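Local coordinates for FAD:protein FMN transferase (PDB 5MGY) that probably transfers FMN from FAD onto a threonine side chain of a target protein, releasing AMP in a magnesium-dependent reaction, at residues S20-K25 with E41-L46; T101-L106 with A150-F155; I253-A258 with L280-G285. All coordinates share one frame; numbering follows the deposited sequence.

Interaction 1 (S20-K25 with E41-L46); sequences STYTVK and EVEAIL. Unlike the reference sequence in segment 41-46: I45 (reference Leu).
V24 and V42 mark the closest backbone approach of strand 21-25 and helix 41-46, with their CA atoms 8.9 Å apart. The two short axes come within 11.2 Å of each other and run largely antiparallel, at 143°, a separation bridged by side chains. The strand is the second of the large antiparallel sheet, bonded through its backbone to strands 9-16 and 179-183, and the helix packs over one face of that sheet, running roughly against the strand. Y22 carries most of the contact. A first torsion of 64° puts CG between the backbone N and the carbonyl carbon and sends the ring toward the helix. V42 CG1 sits over one face of the ring, offset toward its rim, in a CH-pi contact 4.2 Å from the centroid. At a different part of the ring, L46 CD1 approaches Y22 CD1 obliquely, at 3.8 Å. The other methyl of V42 is used as well: V42 CG2 meets V24 CG2 at 4.1 Å. Around this apolar core, F13 touches both V24 and V42, while V167 of helix 159-173 packs against V42. The phenol end is polar. Y22 OH donates a hydrogen bond of 2.6 Å to E43 OE2, which lies at the ring edge, near its plane, and is met from above the carboxylate plane, 37° out of it. E43 bends at chi2 to bring its carboxylate round from the flank of the helix. The contact thus joins an apolar ring surface to a single directed polar bond, which fixes the outer end of the tyrosine and would probably stabilise the negative charge of the glutamate at the rim of the sheet-helix interface.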
loop_
_atom_site.group_PDB
_atom_site.type_symbol
_atom_site.label_atom_id
_atom_site.label_comp_id
_atom_site.label_asym_id
_atom_site.label_seq_id
_atom_site.Cartn_x
_atom_site.Cartn_y
_atom_site.Cartn_z
ATOM N N SER A 20 7.596 7.034 9.780
ATOM C CA SER A 20 6.211 7.422 10.097
ATOM C C SER A 20 5.749 6.696 11.362
ATOM O O SER A 20 6.569 6.207 12.136
ATOM C CB SER A 20 5.271 7.088 8.936
ATOM O OG SER A 20 4.003 7.593 9.197
ATOM N N THR A 21 4.430 6.622 11.556
ATOM C CA THR A 21 3.854 5.946 12.701
ATOM C C THR A 21 2.741 4.940 12.376
ATOM O O THR A 21 2.056 5.046 11.308
ATOM C CB THR A 21 3.223 6.924 13.718
ATOM O OG1 THR A 21 1.938 7.382 13.240
ATOM C CG2 THR A 21 4.153 8.088 14.021
ATOM N N TYR A 22 2.562 4.025 13.354
ATOM C CA TYR A 22 1.438 3.107 13.446
ATOM C C TYR A 22 0.597 3.386 14.701
ATOM O O TYR A 22 1.050 3.993 15.669
ATOM C CB TYR A 22 1.906 1.642 13.438
ATOM C CG TYR A 22 2.757 1.234 14.621
ATOM C CD1 TYR A 22 4.136 1.275 14.549
ATOM C CD2 TYR A 22 2.181 0.787 15.803
ATOM C CE1 TYR A 22 4.930 0.882 15.629
ATOM C CE2 TYR A 22 2.963 0.388 16.881
ATOM C CZ TYR A 22 4.341 0.441 16.801
ATOM O OH TYR A 22 5.127 0.081 17.877
ATOM N N THR A 23 -0.637 2.940 14.666
ATOM C CA THR A 23 -1.499 3.033 15.799
ATOM C C THR A 23 -2.429 1.836 15.785
ATOM O O THR A 23 -3.046 1.552 14.775
ATOM C CB THR A 23 -2.299 4.344 15.765
ATOM O OG1 THR A 23 -1.402 5.444 15.909
ATOM C CG2 THR A 23 -3.332 4.410 16.916
ATOM N N VAL A 24 -2.514 1.165 16.919
ATOM C CA VAL A 24 -3.429 0.077 17.126
ATOM C C VAL A 24 -4.400 0.511 18.199
ATOM O O VAL A 24 -4.034 1.103 19.196
ATOM C CB VAL A 24 -2.681 -1.183 17.597
ATOM C CG1 VAL A 24 -3.639 -2.343 17.880
ATOM C CG2 VAL A 24 -1.669 -1.608 16.540
ATOM N N LYS A 25 -5.653 0.198 17.967
ATOM C CA LYS A 25 -6.677 0.351 18.946
ATOM C C LYS A 25 -7.485 -0.926 19.034
ATOM O O LYS A 25 -7.790 -1.526 18.032
ATOM C CB LYS A 25 -7.602 1.486 18.527
ATOM C CG LYS A 25 -6.967 2.889 18.523
ATOM C CD LYS A 25 -8.040 3.907 18.197
ATOM C CE LYS A 25 -7.451 5.283 18.054
ATOM N NZ LYS A 25 -8.548 6.290 17.859
ATOM N N GLU A 41 4.193 -7.705 20.118
ATOM C CA GLU A 41 3.826 -8.515 18.931
ATOM C C GLU A 41 3.856 -7.687 17.601
ATOM O O GLU A 41 4.328 -8.152 16.566
ATOM C CB GLU A 41 2.452 -9.172 19.135
ATOM C CG GLU A 41 2.444 -10.323 20.150
ATOM C CD GLU A 41 2.692 -11.699 19.536
ATOM O OE1 GLU A 41 2.653 -11.866 18.290
ATOM O OE2 GLU A 41 2.863 -12.650 20.313
ATOM N N VAL A 42 3.402 -6.437 17.707
ATOM C CA VAL A 42 3.411 -5.554 16.561
ATOM C C VAL A 42 4.821 -5.143 16.196
ATOM O O VAL A 42 5.116 -4.913 15.025
ATOM C CB VAL A 42 2.544 -4.274 16.742
ATOM C CG1 VAL A 42 2.769 -3.273 15.606
ATOM C CG2 VAL A 42 1.065 -4.619 16.761
ATOM N N GLU A 43 5.684 -5.006 17.184
ATOM C CA GLU A 43 7.030 -4.560 16.894
ATOM C C GLU A 43 7.834 -5.673 16.281
ATOM O O GLU A 43 8.674 -5.429 15.441
ATOM C CB GLU A 43 7.689 -4.047 18.142
ATOM C CG GLU A 43 8.667 -2.910 17.859
ATOM C CD GLU A 43 7.992 -1.554 17.829
ATOM O OE1 GLU A 43 8.236 -0.791 16.895
ATOM O OE2 GLU A 43 7.229 -1.245 18.767
ATOM N N ALA A 44 7.550 -6.885 16.703
ATOM C CA ALA A 44 8.209 -8.055 16.191
ATOM C C ALA A 44 7.919 -8.197 14.728
ATOM O O ALA A 44 8.804 -8.433 13.959
ATOM C CB ALA A 44 7.719 -9.307 16.913
ATOM N N ILE A 45 6.671 -8.000 14.371
ATOM C CA ILE A 45 6.222 -8.191 13.023
ATOM C C ILE A 45 6.885 -7.193 12.124
ATOM O O ILE A 45 7.266 -7.526 11.024
ATOM C CB ILE A 45 4.715 -7.989 12.960
ATOM C CG1 ILE A 45 4.068 -9.057 13.835
ATOM C CG2 ILE A 45 4.183 -8.044 11.518
ATOM C CD1 ILE A 45 2.576 -8.876 14.002
ATOM N N LEU A 46 6.983 -5.965 12.598
ATOM C CA LEU A 46 7.623 -4.898 11.848
ATOM C C LEU A 46 9.079 -5.084 11.683
ATOM O O LEU A 46 9.650 -4.566 10.753
ATOM C CB LEU A 46 7.390 -3.554 12.505
ATOM C CG LEU A 46 5.934 -3.122 12.399
ATOM C CD1 LEU A 46 5.766 -1.729 12.943
ATOM C CD2 LEU A 46 5.442 -3.180 10.942
#

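Interaction 2 (T101-L106 with A150-F155)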
loop_
_atom_site.group_PDB
_atom_site.type_symbol
_atom_site.label_atom_id
_atom_site.label_comp_id
_atom_site.label_asym_id
_atom_site.label_seq_id
_atom_site.Cartn_x
_atom_site.Cartn_y
_atom_site.Cartn_z
ATOM N N THR A 101 8.969 -4.427 -9.841
ATOM C CA THR A 101 10.278 -4.484 -10.401
ATOM C C THR A 101 10.741 -3.145 -10.886
ATOM O O THR A 101 11.543 -3.060 -11.813
ATOM C CB THR A 101 10.360 -5.514 -11.557
ATOM O OG1 THR A 101 9.742 -5.055 -12.747
ATOM C CG2 THR A 101 9.695 -6.761 -11.180
ATOM N N LEU A 102 10.321 -2.084 -10.231
ATOM C CA LEU A 102 10.695 -0.755 -10.719
ATOM C C LEU A 102 11.935 -0.181 -10.074
ATOM O O LEU A 102 12.340 0.928 -10.422
ATOM C CB LEU A 102 9.519 0.211 -10.541
ATOM C CG LEU A 102 8.443 0.215 -11.634
ATOM C CD1 LEU A 102 8.322 -1.069 -12.447
ATOM C CD2 LEU A 102 7.116 0.529 -10.964
ATOM N N GLU A 103 12.562 -0.915 -9.167
ATOM C CA GLU A 103 13.657 -0.314 -8.400
ATOM C C GLU A 103 14.760 0.341 -9.247
ATOM O O GLU A 103 15.255 1.385 -8.855
ATOM C CB GLU A 103 14.243 -1.322 -7.384
ATOM C CG GLU A 103 15.382 -0.812 -6.499
ATOM C CD GLU A 103 15.035 -0.431 -5.056
ATOM O OE1 GLU A 103 13.941 0.081 -4.687
ATOM O OE2 GLU A 103 15.973 -0.594 -4.261
ATOM N N PRO A 104 15.120 -0.252 -10.406
ATOM C CA PRO A 104 16.088 0.403 -11.276
ATOM C C PRO A 104 15.587 1.684 -11.885
ATOM O O PRO A 104 16.393 2.573 -12.114
ATOM C CB PRO A 104 16.344 -0.626 -12.367
ATOM C CG PRO A 104 15.953 -1.944 -11.746
ATOM C CD PRO A 104 14.752 -1.584 -10.919
ATOM N N LEU A 105 14.295 1.815 -12.150
ATOM C CA LEU A 105 13.812 3.084 -12.676
ATOM C C LEU A 105 13.670 4.060 -11.527
ATOM O O LEU A 105 13.877 5.262 -11.701
ATOM C CB LEU A 105 12.491 2.931 -13.408
ATOM C CG LEU A 105 12.523 2.128 -14.684
ATOM C CD1 LEU A 105 11.105 1.714 -15.040
ATOM C CD2 LEU A 105 13.128 2.951 -15.784
ATOM N N LEU A 106 13.327 3.561 -10.348
ATOM C CA LEU A 106 13.291 4.442 -9.167
ATOM C C LEU A 106 14.697 5.017 -8.863
ATOM O O LEU A 106 14.858 6.235 -8.798
ATOM C CB LEU A 106 12.703 3.744 -7.897
ATOM C CG LEU A 106 11.230 3.310 -7.806
ATOM C CD1 LEU A 106 10.990 2.483 -6.525
ATOM C CD2 LEU A 106 10.285 4.508 -7.924
ATOM N N ALA A 150 18.402 -8.868 -14.647
ATOM C CA ALA A 150 18.920 -8.323 -13.351
ATOM C C ALA A 150 17.891 -7.523 -12.593
ATOM O O ALA A 150 18.118 -6.326 -12.358
ATOM C CB ALA A 150 20.189 -7.450 -13.531
ATOM N N LEU A 151 16.825 -8.196 -12.163
ATOM C CA LEU A 151 15.713 -7.544 -11.421
ATOM C C LEU A 151 16.085 -6.969 -10.064
ATOM O O LEU A 151 16.823 -7.578 -9.268
ATOM C CB LEU A 151 14.530 -8.511 -11.182
ATOM C CG LEU A 151 13.746 -9.002 -12.418
ATOM C CD1 LEU A 151 12.626 -9.943 -12.011
ATOM C CD2 LEU A 151 13.202 -7.858 -13.243
ATOM N N GLN A 152 15.531 -5.812 -9.796
ATOM C CA GLN A 152 15.561 -5.309 -8.447
ATOM C C GLN A 152 14.125 -5.074 -7.960
ATOM O O GLN A 152 13.359 -4.322 -8.574
ATOM C CB GLN A 152 16.430 -4.091 -8.415
ATOM C CG GLN A 152 17.794 -4.407 -8.971
ATOM C CD GLN A 152 18.807 -3.360 -8.541
ATOM O OE1 GLN A 152 18.772 -2.207 -8.999
ATOM N NE2 GLN A 152 19.699 -3.744 -7.623
ATOM N N LEU A 153 13.780 -5.771 -6.881
ATOM C CA LEU A 153 12.475 -5.702 -6.297
ATOM C C LEU A 153 12.325 -4.589 -5.310
ATOM O O LEU A 153 13.300 -4.107 -4.746
ATOM C CB LEU A 153 12.155 -7.015 -5.627
ATOM C CG LEU A 153 12.229 -8.240 -6.564
ATOM C CD1 LEU A 153 11.694 -9.494 -5.882
ATOM C CD2 LEU A 153 11.510 -7.987 -7.861
ATOM N N ASP A 154 11.085 -4.139 -5.173
ATOM C CA ASP A 154 10.664 -3.117 -4.190
ATOM C C ASP A 154 9.211 -3.436 -3.785
ATOM O O ASP A 154 8.321 -3.553 -4.628
ATOM C CB ASP A 154 10.740 -1.686 -4.758
ATOM C CG ASP A 154 10.551 -0.603 -3.683
ATOM O OD1 ASP A 154 11.345 0.387 -3.582
ATOM O OD2 ASP A 154 9.616 -0.760 -2.902
ATOM N N PHE A 155 8.974 -3.537 -2.494
ATOM C CA PHE A 155 7.733 -4.034 -2.015
ATOM C C PHE A 155 6.857 -2.934 -1.434
ATOM O O PHE A 155 5.799 -3.225 -0.866
ATOM C CB PHE A 155 8.015 -5.160 -0.963
ATOM C CG PHE A 155 8.426 -6.468 -1.592
ATOM C CD1 PHE A 155 7.496 -7.269 -2.266
ATOM C CD2 PHE A 155 9.735 -6.871 -1.537
ATOM C CE1 PHE A 155 7.894 -8.435 -2.884
ATOM C CE2 PHE A 155 10.140 -8.039 -2.144
ATOM C CZ PHE A 155 9.223 -8.824 -2.831
#
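Apolar contacts between T101-L106 and A150-F155 begin at T101, whose CB lies against L151 CD2 while its CG2 reaches L153 CD2 at 4.0 Å. L138 of strand 138-141 touches both leucines. Q152 brings its CB between two residues of the opening helical turn, 3.7 Å from E103 CB and 3.9 Å from P104 CD, and its chain, extended beyond CG, passes the proline ring at a slant, with OE1 near P104 CG. The carbonyl oxygen of Q152 rests by E103 CB and also takes a CA-H...O contact from T101 CA at 3.6 Å, just before the helix. The arrangement sets the start of helix 103-108 against the loop that leads into helix 159-173, close before the magnesium ligand S157; the D154 side chain is about 9 Å from the magnesium ion. No hydrogen bond spans the two segments. The carboxylates of E103 and D154 come together at E103 OE1 and D154 OD1, two acceptors whose modelled closeness is doubtful at this resolution. E103 places its CG anti to the backbone N (chi1 -179°) and bends at chi2 to bring the carboxylate there. Replacing E103 by an alanine would probably open a gap beside Q152 CB and the D154 carboxylate, where its CG and carboxylate now lie. D154 is held from its other oxygen, OD2, by N156 N, and T101 OG1 is bonded to D99 and to G134 N.

Interaction 3 (I253-A258 with L280-G285); sequences IEHHLA and LGPEKG
L257 and P282 bring the two segments together, with their CA atoms 5.3 Å apart where the start of strand 257-264 meets a kink in helix 267-292; the N atoms of P282 and E283 there have no bond to the preceding turn. P282 lays its ring against the backbone of the other segment, P282 CG being 3.6 Å from L257 N and P282 CD 3.7 Å from L257 CB. L257 CD2 reaches on to the carbonyl carbon of G281. The long helix here packs on the large antiparallel sheet that holds strand 257-264, P282 also touching V300 of the next strand, 295-301; F298 of that strand is a neighbour of L257. Earlier in the same helix, D271 and T275 bind magnesium. H255 turns its imidazole flat over G281, whose CA stands above the middle of the ring in a CH-pi contact 3.4 Å from the centroid and 14° off the normal. A chi1 of 65°, with CG between the backbone N and the carbonyl carbon, turns the ring toward the helix. A CB on G281 would run into H255 ND1 and, at this residue's backbone angles, into the preceding carbonyl oxygen. M278, one turn earlier on the helix, also touches H255, while H256 ND1 is hydrogen-bonded to Y233 OH.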
loop_
_atom_site.group_PDB
_atom_site.type_symbol
_atom_site.label_atom_id
_atom_site.label_comp_id
_atom_site.label_asym_id
_atom_site.label_seq_id
_atom_site.Cartn_x
_atom_site.Cartn_y
_atom_site.Cartn_z
ATOM N N ILE A 253 4.276 9.868 -14.249
ATOM C CA ILE A 253 2.930 10.063 -14.639
ATOM C C ILE A 253 2.672 11.531 -14.901
ATOM O O ILE A 253 3.179 12.390 -14.180
ATOM C CB ILE A 253 1.953 9.567 -13.565
ATOM C CG1 ILE A 253 2.235 10.227 -12.201
ATOM C CG2 ILE A 253 2.007 8.062 -13.472
ATOM C CD1 ILE A 253 1.027 10.217 -11.308
ATOM N N GLU A 254 1.867 11.777 -15.932
ATOM C CA GLU A 254 1.510 13.116 -16.382
ATOM C C GLU A 254 0.159 13.583 -15.905
ATOM O O GLU A 254 -0.052 14.758 -15.840
ATOM C CB GLU A 254 1.519 13.140 -17.918
ATOM C CG GLU A 254 2.901 12.853 -18.510
ATOM C CD GLU A 254 3.461 13.986 -19.377
ATOM O OE1 GLU A 254 2.769 14.546 -20.261
ATOM O OE2 GLU A 254 4.627 14.302 -19.153
ATOM N N HIS A 255 -0.730 12.645 -15.593
ATOM C CA HIS A 255 -2.178 12.896 -15.396
ATOM C C HIS A 255 -2.526 13.598 -14.082
ATOM O O HIS A 255 -1.678 13.828 -13.225
ATOM C CB HIS A 255 -2.932 11.576 -15.428
ATOM C CG HIS A 255 -2.578 10.668 -14.295
ATOM N ND1 HIS A 255 -2.012 9.428 -14.492
ATOM C CD2 HIS A 255 -2.666 10.829 -12.954
ATOM C CE1 HIS A 255 -1.803 8.855 -13.328
ATOM N NE2 HIS A 255 -2.188 9.686 -12.380
ATOM N N HIS A 256 -3.811 13.861 -13.903
ATOM C CA HIS A 256 -4.261 14.735 -12.837
ATOM C C HIS A 256 -4.795 14.059 -11.558
ATOM O O HIS A 256 -5.211 14.742 -10.678
ATOM C CB HIS A 256 -5.312 15.666 -13.416
ATOM C CG HIS A 256 -4.809 16.559 -14.527
ATOM N ND1 HIS A 256 -3.744 17.437 -14.374
ATOM C CD2 HIS A 256 -5.275 16.755 -15.785
ATOM C CE1 HIS A 256 -3.553 18.098 -15.496
ATOM N NE2 HIS A 256 -4.468 17.702 -16.367
ATOM N N LEU A 257 -4.841 12.735 -11.461
ATOM C CA LEU A 257 -5.276 12.064 -10.212
ATOM C C LEU A 257 -4.400 12.390 -9.009
ATOM O O LEU A 257 -3.223 12.074 -9.010
ATOM C CB LEU A 257 -5.290 10.555 -10.401
ATOM C CG LEU A 257 -5.882 9.699 -9.289
ATOM C CD1 LEU A 257 -7.283 10.187 -8.955
ATOM C CD2 LEU A 257 -5.940 8.251 -9.763
ATOM N N ALA A 258 -4.977 13.028 -7.988
ATOM C CA ALA A 258 -4.217 13.528 -6.837
ATOM C C ALA A 258 -4.224 12.572 -5.628
ATOM O O ALA A 258 -3.292 12.538 -4.826
ATOM C CB ALA A 258 -4.748 14.883 -6.410
ATOM N N LEU A 280 -2.569 4.462 -13.109
ATOM C CA LEU A 280 -3.421 4.455 -14.315
ATOM C C LEU A 280 -3.984 5.834 -14.636
ATOM O O LEU A 280 -4.120 6.203 -15.807
ATOM C CB LEU A 280 -4.587 3.414 -14.199
ATOM C CG LEU A 280 -4.220 1.958 -14.507
ATOM C CD1 LEU A 280 -5.384 1.044 -14.156
ATOM C CD2 LEU A 280 -3.784 1.793 -15.961
ATOM N N GLY A 281 -4.275 6.575 -13.575
ATOM C CA GLY A 281 -4.919 7.870 -13.661
ATOM C C GLY A 281 -6.433 7.886 -13.596
ATOM O O GLY A 281 -7.075 6.817 -13.640
ATOM N N PRO A 282 -7.018 9.098 -13.542
ATOM C CA PRO A 282 -8.501 9.264 -13.416
ATOM C C PRO A 282 -9.370 8.492 -14.449
ATOM O O PRO A 282 -10.373 7.886 -14.068
ATOM C CB PRO A 282 -8.720 10.776 -13.526
ATOM C CG PRO A 282 -7.351 11.408 -13.599
ATOM C CD PRO A 282 -6.372 10.342 -13.984
ATOM N N GLU A 283 -8.968 8.462 -15.709
ATOM C CA GLU A 283 -9.762 7.772 -16.682
ATOM C C GLU A 283 -9.543 6.276 -16.593
ATOM O O GLU A 283 -10.481 5.580 -16.248
ATOM C CB GLU A 283 -9.454 8.241 -18.093
ATOM C CG GLU A 283 -9.812 9.668 -18.440
ATOM C CD GLU A 283 -9.926 9.844 -19.949
ATOM O OE1 GLU A 283 -9.598 8.898 -20.719
ATOM O OE2 GLU A 283 -10.359 10.924 -20.396
ATOM N N LYS A 284 -8.337 5.781 -16.921
ATOM C CA LYS A 284 -8.118 4.314 -16.961
ATOM C C LYS A 284 -8.373 3.677 -15.606
ATOM O O LYS A 284 -8.866 2.512 -15.542
ATOM C CB LYS A 284 -6.721 3.972 -17.442
ATOM C CG LYS A 284 -6.560 4.131 -18.922
ATOM C CD LYS A 284 -5.133 4.307 -19.387
ATOM C CE LYS A 284 -5.211 5.044 -20.699
ATOM N NZ LYS A 284 -3.854 5.378 -21.120
ATOM N N GLY A 285 -8.077 4.476 -14.562
ATOM C CA GLY A 285 -8.364 4.127 -13.183
ATOM C C GLY A 285 -9.781 3.704 -12.929
ATOM O O GLY A 285 -10.056 2.549 -12.597
#

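How the interactions relate
From the N terminus the three contacts follow one another in series, with none nested and none crossed. In interaction 1, 15 residues separate segments 20-25 and 41-46, which lie on strand 21-28 and helix 35-53. Interaction 2 spans 43 residues, from helix 103-108 to the loop before helix 159-173, and interaction 3 closes a loop of 21 residues between segments 253-258 and 280-285, on strand 257-264 and helix 267-292. Interactions 1 and 3 reach the same sheet on opposite sides of the chain's centre, with centres about 32 Å apart. Interaction 2 lies off that sheet, its nearest atoms about 9 Å from interaction 3. The magnesium site draws S157, just after segment 150-155, together with D271 and T275 from the helix of interaction 3.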